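Local coordinates for protein lipase (Acinetobacter baumannii, PDB 4OPM) that probably hydrolyses ester bonds of lipids such as triacylglycerols, as a putative lipase of the alpha/beta hydrolase fold, at residues L101-E106 against G131-E136; I114-H119 against S124-Y129; N70-I75 against A108-P113. One frame throughout, in Å; residues are numbered along the deposited sequence. Where two conformers were deposited one is given.

In the fold
All three contacts lie in the alpha/beta hydrolase fold, around the mixed sheet and helices 94-107 and 121-132. Contact 2 is the core one, setting strand 114-119 against helix 121-132 with apolar atoms. Contact 1 is at the surface, about 10 Å away between centres. It joins the C-terminal end of helix 121-132 and the turn after it to helix 94-107, and its chemistry is charged and aromatic. Arg102 NH1 and Tyr129 OH link the two. Contact 3 is also buried and apolar but lies farther from the chain's centre than contact 2, about as far as contact 1. There the loop after helix 94-107 meets strand 72-76; a Val105-Leu110 backbone bond joins it to contact 1.

Contact 1: residues L101-E106 against G131-E136; sequences LRRFVE and GQYPFE
Tyr133 lies against the side chain of Arg102, just past the end of helix 121-132. The CG methylene of Arg102 sits over one ring face, 3.7 Å from the ring centroid, as a CH-pi contact. Arg102 CB touches the same ring, and Gln132 CB packs on its opposite face. The guanidinium plane is tilted 34° from the ring, and its CZ is 5.4 Å from the Tyr133 centroid, so any cation-pi attraction is at most weak. At the ring edge, a water lies 2.7 Å from Tyr133 OH and accepts a bond from Arg103 NH1. Further on, Glu136 CG lies over one face of the Arg102 guanidinium, and OE1 is 3.6 Å from NH2, a long salt bridge. A bend at chi2 (66°) turns the arginine chain toward this acid. Glu106 CG lies on the opposite guanidinium face, and its carboxylate forms salt bridges with both arginines: OE2 is 3.3 Å from Arg102 NE, and Arg103 grips it side-on through NE and NH2. Arg102 NH1 bonds to Tyr129 OH, and Arg103 NH1 pairs with Glu99. Arginines and acids thus form one surface network in which each charge probably steadies its neighbours, while the aliphatic part of Arg102 packs on Tyr133.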
loop_
_atom_site.group_PDB
_atom_site.type_symbol
_atom_site.label_atom_id
_atom_site.label_comp_id
_atom_site.label_asym_id
_atom_site.label_seq_id
_atom_site.Cartn_x
_atom_site.Cartn_y
_atom_site.Cartn_z
ATOM N N LEU A 101 -7.632 -9.217 6.173
ATOM C CA LEU A 101 -6.179 -9.291 6.090
ATOM C C LEU A 101 -5.649 -10.045 7.326
ATOM O O LEU A 101 -4.770 -10.883 7.177
ATOM C CB LEU A 101 -5.559 -7.893 5.972
ATOM C CG LEU A 101 -4.045 -7.839 5.865
ATOM C CD1 LEU A 101 -3.549 -8.429 4.542
ATOM C CD2 LEU A 101 -3.550 -6.410 6.038
ATOM N N ARG A 102 -6.230 -9.802 8.523
ATOM C CA ARG A 102 -5.834 -10.550 9.726
ATOM C C ARG A 102 -6.097 -12.064 9.528
ATOM O O ARG A 102 -5.242 -12.885 9.874
ATOM C CB ARG A 102 -6.561 -10.028 10.977
ATOM C CG ARG A 102 -6.269 -10.818 12.261
ATOM C CD ARG A 102 -4.822 -10.696 12.713
ATOM N NE ARG A 102 -4.517 -11.648 13.780
ATOM C CZ ARG A 102 -3.310 -12.140 14.030
ATOM N NH1 ARG A 102 -2.270 -11.778 13.284
ATOM N NH2 ARG A 102 -3.130 -12.996 15.023
ATOM N N ARG A 103 -7.265 -12.429 8.958
ATOM C CA ARG A 103 -7.608 -13.840 8.699
ATOM C C ARG A 103 -6.570 -14.465 7.746
ATOM O O ARG A 103 -6.168 -15.618 7.944
ATOM C CB ARG A 103 -9.031 -13.999 8.124
ATOM C CG ARG A 103 -10.165 -13.484 9.023
ATOM C CD ARG A 103 -10.474 -14.366 10.230
ATOM N NE ARG A 103 -9.541 -14.166 11.349
ATOM C CZ ARG A 103 -9.636 -13.204 12.265
ATOM N NH1 ARG A 103 -10.613 -12.307 12.202
ATOM N NH2 ARG A 103 -8.744 -13.124 13.244
ATOM N N PHE A 104 -6.122 -13.683 6.742
ATOM C CA PHE A 104 -5.094 -14.104 5.797
ATOM C C PHE A 104 -3.758 -14.344 6.527
ATOM O O PHE A 104 -3.140 -15.375 6.302
ATOM C CB PHE A 104 -4.914 -13.072 4.664
ATOM C CG PHE A 104 -3.643 -13.284 3.869
ATOM C CD1 PHE A 104 -3.561 -14.291 2.913
ATOM C CD2 PHE A 104 -2.512 -12.500 4.105
ATOM C CE1 PHE A 104 -2.375 -14.513 2.203
ATOM C CE2 PHE A 104 -1.327 -12.713 3.384
ATOM C CZ PHE A 104 -1.263 -13.725 2.447
ATOM N N VAL A 105 -3.323 -13.405 7.393
ATOM C CA VAL A 105 -2.069 -13.510 8.172
ATOM C C VAL A 105 -2.102 -14.807 9.024
ATOM O O VAL A 105 -1.112 -15.545 9.075
ATOM C CB VAL A 105 -1.823 -12.246 9.041
ATOM C CG1 VAL A 105 -0.739 -12.480 10.095
ATOM C CG2 VAL A 105 -1.470 -11.042 8.163
ATOM N N GLU A 106 -3.252 -15.088 9.643
ATOM C CA GLU A 106 -3.446 -16.296 10.451
ATOM C C GLU A 106 -3.364 -17.565 9.580
ATOM O O GLU A 106 -2.657 -18.511 9.939
ATOM C CB GLU A 106 -4.795 -16.229 11.175
ATOM C CG GLU A 106 -4.816 -15.215 12.310
ATOM C CD GLU A 106 -6.125 -15.095 13.070
ATOM O OE1 GLU A 106 -7.174 -15.520 12.536
ATOM O OE2 GLU A 106 -6.102 -14.538 14.191
ATOM N N GLY A 131 -3.909 -0.974 15.497
ATOM C CA GLY A 131 -4.800 -0.612 16.591
ATOM C C GLY A 131 -5.601 -1.790 17.111
ATOM O O GLY A 131 -5.774 -1.931 18.324
ATOM N N GLN A 132 -6.101 -2.648 16.200
ATOM C CA GLN A 132 -6.926 -3.801 16.566
ATOM C C GLN A 132 -6.080 -4.988 17.039
ATOM O O GLN A 132 -6.539 -5.743 17.889
ATOM C CB GLN A 132 -7.822 -4.235 15.390
ATOM C CG GLN A 132 -8.923 -3.223 15.030
ATOM C CD GLN A 132 -9.650 -3.516 13.730
ATOM O OE1 GLN A 132 -9.145 -4.192 12.824
ATOM N NE2 GLN A 132 -10.849 -2.967 13.588
ATOM N N TYR A 133 -4.851 -5.154 16.501
ATOM C CA TYR A 133 -3.967 -6.278 16.829
ATOM C C TYR A 133 -2.568 -5.746 17.289
ATOM O O TYR A 133 -1.562 -6.008 16.620
ATOM C CB TYR A 133 -3.876 -7.220 15.591
ATOM C CG TYR A 133 -5.225 -7.517 14.951
ATOM C CD1 TYR A 133 -6.140 -8.372 15.563
ATOM C CD2 TYR A 133 -5.598 -6.916 13.752
ATOM C CE1 TYR A 133 -7.395 -8.622 14.996
ATOM C CE2 TYR A 133 -6.843 -7.172 13.166
ATOM C CZ TYR A 133 -7.741 -8.020 13.794
ATOM O OH TYR A 133 -8.970 -8.282 13.212
ATOM N N PRO A 134 -2.483 -5.008 18.436
ATOM C CA PRO A 134 -1.193 -4.410 18.844
ATOM C C PRO A 134 -0.081 -5.398 19.171
ATOM O O PRO A 134 1.074 -5.120 18.849
ATOM C CB PRO A 134 -1.555 -3.592 20.089
ATOM C CG PRO A 134 -2.820 -4.210 20.598
ATOM C CD PRO A 134 -3.562 -4.601 19.365
ATOM N N PHE A 135 -0.410 -6.536 19.797
ATOM C CA PHE A 135 0.603 -7.526 20.162
ATOM C C PHE A 135 1.104 -8.299 18.938
ATOM O O PHE A 135 2.108 -9.011 19.047
ATOM C CB PHE A 135 0.060 -8.494 21.228
ATOM C CG PHE A 135 -0.268 -7.817 22.540
ATOM C CD1 PHE A 135 0.743 -7.350 23.374
ATOM C CD2 PHE A 135 -1.588 -7.645 22.941
ATOM C CE1 PHE A 135 0.437 -6.715 24.584
ATOM C CE2 PHE A 135 -1.893 -7.016 24.153
ATOM C CZ PHE A 135 -0.879 -6.554 24.965
ATOM N N GLU A 136 0.407 -8.152 17.789
ATOM C CA GLU A 136 0.733 -8.810 16.519
ATOM C C GLU A 136 1.490 -7.869 15.572
ATOM O O GLU A 136 1.855 -8.268 14.461
ATOM C CB GLU A 136 -0.554 -9.311 15.825
ATOM C CG GLU A 136 -1.411 -10.270 16.643
ATOM C CD GLU A 136 -0.733 -11.523 17.163
ATOM O OE1 GLU A 136 0.071 -12.130 16.418
ATOM O OE2 GLU A 136 -1.024 -11.909 18.319
HETATM O O HOH W 1 -10.490 -10.205 14.376
#

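Contact 2: residues I114-H119 against S124-Y129; sequences IHIAGH and SIALLY
Ile116 packs on Ala126 and Tyr129 where strand 114-119 and helix 121-132 open the beta-alpha-beta unit completed by strand 137-143. The two directions are 145° apart and the axes approach to 7.3 Å, so the helix runs back across the sheet. The contact is wholly apolar between the segments. Its aliphatic part is the branch methyl CG2 of Ile116 on Ala126 CB, 3.8 Å apart. The backbones come closest at Gly118 and Ala126, with CA atoms 5.7 Å apart. With no side chain at Gly118, the Ala126 methyl faces the strand backbone directly, its CB 4.4 Å from Gly118 CA. Gly118 also fits the first glycine of a GxSxG nucleophile elbow, with Ser120 the probable nucleophile, as in other hydrolases of this fold. The aromatic part is Tyr129. Its CG stands anti to the backbone N (chi1 -169°), and the phenol extends past Ile116 toward helix 94-107, where its OH has Arg102 as partner. Nearer the helix, Ile116 CD1 meets the ring obliquely, 3.5 Å from Tyr129 CD1 and 3.6 Å from Tyr129 CE1.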
loop_
_atom_site.group_PDB
_atom_site.type_symbol
_atom_site.label_atom_id
_atom_site.label_comp_id
_atom_site.label_asym_id
_atom_site.label_seq_id
_atom_site.Cartn_x
_atom_site.Cartn_y
_atom_site.Cartn_z
ATOM N N ILE A 114 4.671 -8.860 13.600
ATOM C CA ILE A 114 5.203 -8.698 12.255
ATOM C C ILE A 114 5.354 -7.214 11.918
ATOM O O ILE A 114 4.608 -6.370 12.418
ATOM C CB ILE A 114 4.377 -9.465 11.180
ATOM C CG1 ILE A 114 2.982 -8.835 10.931
ATOM C CG2 ILE A 114 4.310 -10.979 11.498
ATOM C CD1 ILE A 114 2.216 -9.394 9.713
ATOM N N HIS A 115 6.365 -6.911 11.093
ATOM C CA HIS A 115 6.617 -5.556 10.625
ATOM C C HIS A 115 5.582 -5.271 9.548
ATOM O O HIS A 115 5.382 -6.110 8.664
ATOM C CB HIS A 115 8.023 -5.441 10.056
ATOM C CG HIS A 115 9.117 -5.656 11.047
ATOM N ND1 HIS A 115 9.474 -4.673 11.946
ATOM C CD2 HIS A 115 9.963 -6.707 11.180
ATOM C CE1 HIS A 115 10.501 -5.163 12.624
ATOM N NE2 HIS A 115 10.840 -6.381 12.185
ATOM N N ILE A 116 4.898 -4.132 9.620
ATOM C CA ILE A 116 3.870 -3.825 8.628
ATOM C C ILE A 116 4.164 -2.500 7.938
ATOM O O ILE A 116 4.543 -1.539 8.589
ATOM C CB ILE A 116 2.445 -3.848 9.256
ATOM C CG1 ILE A 116 2.164 -5.220 9.930
ATOM C CG2 ILE A 116 1.381 -3.555 8.195
ATOM C CD1 ILE A 116 1.135 -5.195 10.958
ATOM N N ALA A 117 3.985 -2.463 6.606
ATOM C CA ALA A 117 4.172 -1.246 5.814
ATOM C C ALA A 117 2.949 -1.042 4.954
ATOM O O ALA A 117 2.399 -2.003 4.416
ATOM C CB ALA A 117 5.424 -1.327 4.953
ATOM N N GLY A 118 2.520 0.199 4.847
ATOM C CA GLY A 118 1.337 0.521 4.062
ATOM C C GLY A 118 1.506 1.771 3.234
ATOM O O GLY A 118 1.987 2.792 3.733
ATOM N N HIS A 119 1.129 1.691 1.956
ATOM C CA HIS A 119 1.144 2.846 1.073
ATOM C C HIS A 119 -0.285 3.355 0.885
ATOM O O HIS A 119 -1.160 2.573 0.504
ATOM C CB HIS A 119 1.782 2.517 -0.303
ATOM C CG HIS A 119 1.644 3.651 -1.287
ATOM N ND1 HIS A 119 0.998 3.482 -2.499
ATOM C CD2 HIS A 119 2.005 4.952 -1.160
ATOM C CE1 HIS A 119 0.992 4.677 -3.068
ATOM N NE2 HIS A 119 1.580 5.592 -2.293
ATOM N N SER A 124 -3.768 3.243 5.716
ATOM C CA SER A 124 -5.009 3.300 6.528
ATOM C C SER A 124 -5.323 1.925 7.111
ATOM O O SER A 124 -5.628 1.815 8.300
ATOM C CB SER A 124 -6.201 3.777 5.697
ATOM O OG SER A 124 -5.923 5.044 5.131
ATOM N N ILE A 125 -5.215 0.880 6.277
ATOM C CA ILE A 125 -5.441 -0.512 6.671
ATOM C C ILE A 125 -4.395 -0.915 7.723
ATOM O O ILE A 125 -4.764 -1.511 8.740
ATOM C CB ILE A 125 -5.427 -1.449 5.419
ATOM C CG1 ILE A 125 -6.639 -1.131 4.481
ATOM C CG2 ILE A 125 -5.428 -2.928 5.844
ATOM C CD1 ILE A 125 -6.545 -1.714 3.024
ATOM N N ALA A 126 -3.103 -0.546 7.498
ATOM C CA ALA A 126 -2.024 -0.857 8.442
ATOM C C ALA A 126 -2.310 -0.240 9.829
ATOM O O ALA A 126 -2.131 -0.919 10.840
ATOM C CB ALA A 126 -0.679 -0.379 7.898
ATOM N N LEU A 127 -2.818 1.011 9.860
ATOM C CA LEU A 127 -3.185 1.730 11.088
ATOM C C LEU A 127 -4.305 1.002 11.839
ATOM O O LEU A 127 -4.200 0.785 13.049
ATOM C CB LEU A 127 -3.605 3.181 10.769
ATOM C CG LEU A 127 -2.438 4.165 10.517
ATOM C CD1 LEU A 127 -2.907 5.409 9.759
ATOM C CD2 LEU A 127 -1.749 4.562 11.808
ATOM N N LEU A 128 -5.357 0.583 11.118
ATOM C CA LEU A 128 -6.472 -0.139 11.735
ATOM C C LEU A 128 -5.992 -1.490 12.284
ATOM O O LEU A 128 -6.347 -1.863 13.401
ATOM C CB LEU A 128 -7.617 -0.317 10.729
ATOM C CG LEU A 128 -9.012 -0.570 11.297
ATOM C CD1 LEU A 128 -9.401 0.494 12.355
ATOM C CD2 LEU A 128 -10.038 -0.599 10.182
ATOM N N TYR A 129 -5.137 -2.182 11.524
ATOM C CA TYR A 129 -4.552 -3.453 11.926
ATOM C C TYR A 129 -3.721 -3.286 13.215
ATOM O O TYR A 129 -3.915 -4.055 14.158
ATOM C CB TYR A 129 -3.672 -4.014 10.787
ATOM C CG TYR A 129 -3.236 -5.445 11.009
ATOM C CD1 TYR A 129 -2.187 -5.750 11.873
ATOM C CD2 TYR A 129 -3.831 -6.489 10.306
ATOM C CE1 TYR A 129 -1.760 -7.065 12.057
ATOM C CE2 TYR A 129 -3.408 -7.807 10.475
ATOM C CZ TYR A 129 -2.366 -8.090 11.347
ATOM O OH TYR A 129 -1.954 -9.386 11.535
#

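Contact 3: residues N70-I75 against A108-P113; sequences NYHVII and ANLKGP
Ile74 of strand 72-76 and Leu110 of the loop 108-113 face each other with CA atoms 9.3 Å apart, so side chains alone bridge the two backbones. Leu110 supplies one side of the contact with both of its methyls. CD1 lies 3.8 Å from Ile74 CG1 and also touches CG2 of that residue. CD2 lies 4.0 Å from the same CG1, so the isoleucine methylene meets both ends of the leucine fork. CD2 turns as well to the imidazole of His72, 3.7 Å from its CE1, in an oblique approach. The CG of Leu110 stands anti to its carbonyl carbon (chi1 -53°), which sends the fork toward the strand. His72 NE2 bonds to Glu38, which ties the ring to the neighbouring strand 32-39. Val105 and Phe104 of helix 94-107 extend the packing, one on Leu110 and the other on Ile74. Just before the leucine, Asn109 has positive phi and ends helix 94-107 in a Schellman motif. The arrangement belongs to the parallel beta-alpha-beta crossover of the alpha/beta hydrolase fold from strand 72-76 through helix 94-107 to strand 114-119: the loop after the helix packs back on the strand where the crossover began.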
loop_
_atom_site.group_PDB
_atom_site.type_symbol
_atom_site.label_atom_id
_atom_site.label_comp_id
_atom_site.label_asym_id
_atom_site.label_seq_id
_atom_site.Cartn_x
_atom_site.Cartn_y
_atom_site.Cartn_z
ATOM N N ASN A 70 17.307 -10.173 3.511
ATOM C CA ASN A 70 17.363 -10.251 4.966
ATOM C C ASN A 70 16.002 -10.327 5.671
ATOM O O ASN A 70 15.969 -10.422 6.902
ATOM C CB ASN A 70 18.176 -9.078 5.504
ATOM C CG ASN A 70 19.613 -9.185 5.091
ATOM O OD1 ASN A 70 20.226 -10.250 5.171
ATOM N ND2 ASN A 70 20.154 -8.123 4.541
ATOM N N TYR A 71 14.884 -10.310 4.917
ATOM C CA TYR A 71 13.557 -10.397 5.521
ATOM C C TYR A 71 12.654 -11.393 4.810
ATOM O O TYR A 71 12.936 -11.782 3.678
ATOM C CB TYR A 71 12.884 -9.008 5.564
ATOM C CG TYR A 71 13.640 -8.049 6.456
ATOM C CD1 TYR A 71 13.461 -8.066 7.840
ATOM C CD2 TYR A 71 14.625 -7.211 5.938
ATOM C CE1 TYR A 71 14.222 -7.257 8.680
ATOM C CE2 TYR A 71 15.389 -6.388 6.772
ATOM C CZ TYR A 71 15.186 -6.426 8.143
ATOM O OH TYR A 71 15.933 -5.653 8.995
ATOM N N HIS A 72 11.594 -11.836 5.508
ATOM C CA HIS A 72 10.562 -12.724 4.968
ATOM C C HIS A 72 9.404 -11.813 4.535
ATOM O O HIS A 72 8.628 -11.343 5.364
ATOM C CB HIS A 72 10.129 -13.788 5.980
ATOM C CG HIS A 72 9.089 -14.726 5.445
ATOM N ND1 HIS A 72 8.057 -15.184 6.237
ATOM C CD2 HIS A 72 8.959 -15.260 4.205
ATOM C CE1 HIS A 72 7.342 -15.991 5.469
ATOM N NE2 HIS A 72 7.851 -16.075 4.239
ATOM N N VAL A 73 9.308 -11.559 3.238
ATOM C CA VAL A 73 8.389 -10.561 2.695
ATOM C C VAL A 73 7.095 -11.204 2.191
ATOM O O VAL A 73 7.137 -12.166 1.427
ATOM C CB VAL A 73 9.119 -9.735 1.591
ATOM C CG1 VAL A 73 8.212 -8.664 0.997
ATOM C CG2 VAL A 73 10.408 -9.106 2.128
ATOM N N ILE A 74 5.946 -10.636 2.610
ATOM C CA ILE A 74 4.604 -11.088 2.199
ATOM C C ILE A 74 3.862 -9.889 1.613
ATOM O O ILE A 74 3.758 -8.851 2.271
ATOM C CB ILE A 74 3.832 -11.732 3.380
ATOM C CG1 ILE A 74 4.581 -12.974 3.940
ATOM C CG2 ILE A 74 2.359 -12.064 2.996
ATOM C CD1 ILE A 74 4.548 -14.239 3.017
ATOM N N ILE A 75 3.376 -10.018 0.369
ATOM C CA ILE A 75 2.731 -8.885 -0.312
ATOM C C ILE A 75 1.415 -9.337 -0.947
ATOM O O ILE A 75 1.405 -9.823 -2.075
ATOM C CB ILE A 75 3.647 -8.217 -1.386
ATOM C CG1 ILE A 75 5.140 -8.227 -1.013
ATOM C CG2 ILE A 75 3.127 -6.798 -1.744
ATOM C CD1 ILE A 75 6.074 -7.687 -2.140
ATOM N N ALA A 108 -1.928 -17.878 6.655
ATOM C CA ALA A 108 -0.585 -17.958 6.051
ATOM C C ALA A 108 0.453 -18.431 7.091
ATOM O O ALA A 108 1.618 -18.617 6.757
ATOM C CB ALA A 108 -0.173 -16.609 5.465
ATOM N N ASN A 109 -0.011 -18.609 8.354
ATOM C CA ASN A 109 0.754 -19.050 9.520
ATOM C C ASN A 109 1.976 -18.154 9.784
ATOM O O ASN A 109 3.081 -18.631 10.074
ATOM C CB ASN A 109 1.126 -20.529 9.405
ATOM C CG ASN A 109 -0.050 -21.390 9.778
ATOM O OD1 ASN A 109 -0.832 -21.825 8.926
ATOM N ND2 ASN A 109 -0.267 -21.547 11.074
ATOM N N LEU A 110 1.746 -16.830 9.720
ATOM C CA LEU A 110 2.742 -15.796 10.016
ATOM C C LEU A 110 2.506 -15.402 11.480
ATOM O O LEU A 110 1.632 -14.578 11.780
ATOM C CB LEU A 110 2.618 -14.595 9.051
ATOM C CG LEU A 110 2.639 -14.895 7.550
ATOM C CD1 LEU A 110 2.129 -13.700 6.775
ATOM C CD2 LEU A 110 4.039 -15.324 7.073
ATOM N N LYS A 111 3.208 -16.088 12.395
ATOM C CA LYS A 111 3.029 -15.943 13.849
ATOM C C LYS A 111 3.882 -14.815 14.455
ATOM O O LYS A 111 4.803 -14.297 13.810
ATOM C CB LYS A 111 3.326 -17.277 14.564
ATOM C CG LYS A 111 2.328 -18.384 14.231
ATOM C CD LYS A 111 2.531 -19.607 15.111
ATOM C CE LYS A 111 1.677 -20.780 14.692
ATOM N NZ LYS A 111 0.230 -20.552 14.945
ATOM N N GLY A 112 3.533 -14.440 15.689
ATOM C CA GLY A 112 4.214 -13.396 16.452
ATOM C C GLY A 112 4.064 -11.991 15.890
ATOM O O GLY A 112 3.239 -11.762 14.996
ATOM N N PRO A 113 4.841 -11.006 16.411
ATOM C CA PRO A 113 4.708 -9.636 15.904
ATOM C C PRO A 113 5.366 -9.518 14.533
ATOM O O PRO A 113 6.465 -10.037 14.313
ATOM C CB PRO A 113 5.410 -8.782 16.973
ATOM C CG PRO A 113 5.755 -9.717 18.088
ATOM C CD PRO A 113 5.851 -11.072 17.483
#